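Local coordinates for protein ribosome-binding factor A (Thermus thermophilus, PDB 2DYJ) that assists late maturation of the 30S ribosomal subunit, binding free 30S particles and supporting efficient processing of 16S rRNA, at residues A[45-50]-A[85-90]. Residues are numbered along the deposited sequence; the frame is centred on the assembly and turned at random.
Sequences LSVYVE and LEFLPW
Tyr-48 and Leu-88 lie side by side on one face of the parallel strand pair in the KH-domain sheet. Strand 44-50 is the middle strand, antiparallel to 32-38 and parallel to 84-89. Just over half of the link between the parallel strands is helix, in 55-64 and 66-74. On the Tyr-48 face, CE1 of Tyr-48 meets CD1 of Leu-88 obliquely at 3.4 Å. The carbonyl O of Pro-89 sits at the ring edge, in its plane, 3.7 Å from CD1 of Tyr-48. An alanine in place of Tyr-48 would probably leave Leu-88 CD1 without its aromatic neighbour and open a gap where the ring edge lies against the Pro-89 carbonyl oxygen. On the same face, Ser-46 OG donates to Glu-86 OE1. Glu-86 reaches it with CG anti to the backbone N (chi1 176°) and an extended chain.

The other face is apolar. Val-47 CB lies 3.8 Å from CD1 of Phe-87, both side chains pointing the same way. Leu-85 CD2 touches CB and CD2 of Leu-45. Helix 5-21 meets this face through Leu-16, and Leu-62 of helix 55-64 packs on Phe-87. Between the faces run the backbone bonds. Val-47 N donates to Glu-86 O at 2.8 Å, and Val-47 O accepts the N-H of Leu-88, N to O 2.9 Å.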
# COMPACT_ATOMS: atom_id res chain seq x y z
N LEU A 45 5.21 -2.96 5.63
CA LEU A 45 5.45 -2.19 4.41
C LEU A 45 4.77 -0.85 4.63
O LEU A 45 3.56 -0.78 4.91
CB LEU A 45 4.82 -2.89 3.19
CG LEU A 45 5.07 -2.19 1.85
CD1 LEU A 45 6.52 -2.45 1.43
CD2 LEU A 45 4.13 -2.70 0.78
N SER A 46 5.56 0.22 4.57
CA SER A 46 5.02 1.58 4.70
C SER A 46 4.67 1.95 3.27
O SER A 46 5.50 1.82 2.37
CB SER A 46 6.08 2.53 5.25
OG SER A 46 6.38 2.20 6.59
N VAL A 47 3.44 2.42 3.08
CA VAL A 47 2.91 2.76 1.76
C VAL A 47 2.58 4.24 1.74
O VAL A 47 1.73 4.69 2.50
CB VAL A 47 1.62 1.96 1.49
CG1 VAL A 47 1.12 2.22 0.07
CG2 VAL A 47 1.88 0.44 1.71
N TYR A 48 3.28 5.00 0.90
CA TYR A 48 3.10 6.45 0.83
C TYR A 48 2.17 6.81 -0.33
O TYR A 48 2.45 6.50 -1.48
CB TYR A 48 4.47 7.10 0.67
CG TYR A 48 5.42 6.73 1.80
CD1 TYR A 48 5.42 7.44 3.00
CD2 TYR A 48 6.25 5.62 1.69
CE1 TYR A 48 6.23 7.03 4.07
CE2 TYR A 48 7.06 5.21 2.75
CZ TYR A 48 7.04 5.91 3.93
OH TYR A 48 7.85 5.48 4.96
N VAL A 49 1.07 7.48 -0.03
CA VAL A 49 0.09 7.78 -1.06
C VAL A 49 -0.26 9.25 -1.26
O VAL A 49 -0.15 10.06 -0.34
CB VAL A 49 -1.22 7.03 -0.76
CG1 VAL A 49 -0.97 5.55 -0.73
CG2 VAL A 49 -1.79 7.49 0.60
N GLU A 50 -0.70 9.57 -2.47
CA GLU A 50 -1.14 10.93 -2.80
C GLU A 50 -2.66 10.87 -3.00
O GLU A 50 -3.14 10.26 -3.96
CB GLU A 50 -0.48 11.44 -4.09
CG GLU A 50 -1.08 12.78 -4.59
CD GLU A 50 -0.63 13.20 -5.99
OE1 GLU A 50 -0.12 12.35 -6.74
OE2 GLU A 50 -0.79 14.39 -6.36
N LEU A 85 0.46 -3.69 6.29
CA LEU A 85 0.59 -2.37 5.66
C LEU A 85 0.32 -1.18 6.56
O LEU A 85 -0.63 -1.18 7.33
CB LEU A 85 -0.37 -2.30 4.48
CG LEU A 85 -0.34 -3.59 3.63
CD1 LEU A 85 -1.48 -3.59 2.58
CD2 LEU A 85 1.02 -3.66 2.93
N GLU A 86 1.16 -0.15 6.42
CA GLU A 86 0.98 1.09 7.17
C GLU A 86 0.81 2.16 6.09
O GLU A 86 1.64 2.25 5.19
CB GLU A 86 2.23 1.38 8.00
CG GLU A 86 2.17 2.70 8.74
CD GLU A 86 3.52 3.09 9.33
OE1 GLU A 86 4.56 2.59 8.83
OE2 GLU A 86 3.53 3.90 10.27
N PHE A 87 -0.27 2.94 6.15
CA PHE A 87 -0.49 3.95 5.12
C PHE A 87 -0.15 5.34 5.61
O PHE A 87 -0.64 5.78 6.65
CB PHE A 87 -1.93 3.87 4.66
CG PHE A 87 -2.28 2.52 4.09
CD1 PHE A 87 -1.94 2.20 2.78
CD2 PHE A 87 -2.91 1.56 4.88
CE1 PHE A 87 -2.24 0.92 2.26
CE2 PHE A 87 -3.22 0.28 4.37
CZ PHE A 87 -2.87 -0.03 3.06
N LEU A 88 0.68 6.03 4.83
CA LEU A 88 1.14 7.37 5.18
C LEU A 88 0.99 8.35 4.02
O LEU A 88 0.90 7.96 2.86
CB LEU A 88 2.63 7.31 5.57
CG LEU A 88 2.97 6.36 6.73
CD1 LEU A 88 4.46 6.08 6.79
CD2 LEU A 88 2.50 6.99 8.04
N PRO A 89 0.95 9.65 4.33
CA PRO A 89 0.81 10.67 3.28
C PRO A 89 2.12 10.71 2.47
O PRO A 89 3.19 10.39 3.01
CB PRO A 89 0.59 11.95 4.08
CG PRO A 89 1.37 11.69 5.34
CD PRO A 89 0.97 10.26 5.67
N TRP A 90 2.03 11.09 1.19
CA TRP A 90 3.21 11.12 0.33
C TRP A 90 4.32 12.02 0.83
O TRP A 90 5.49 11.78 0.53
CB TRP A 90 2.86 11.57 -1.10
CG TRP A 90 2.60 13.05 -1.25
CD1 TRP A 90 1.42 13.71 -1.03
CD2 TRP A 90 3.54 14.07 -1.66
NE1 TRP A 90 1.57 15.06 -1.27
CE2 TRP A 90 2.86 15.30 -1.65
CE3 TRP A 90 4.90 14.04 -2.02
CZ2 TRP A 90 3.49 16.52 -2.00
CZ3 TRP A 90 5.53 15.25 -2.37
CH2 TRP A 90 4.81 16.47 -2.35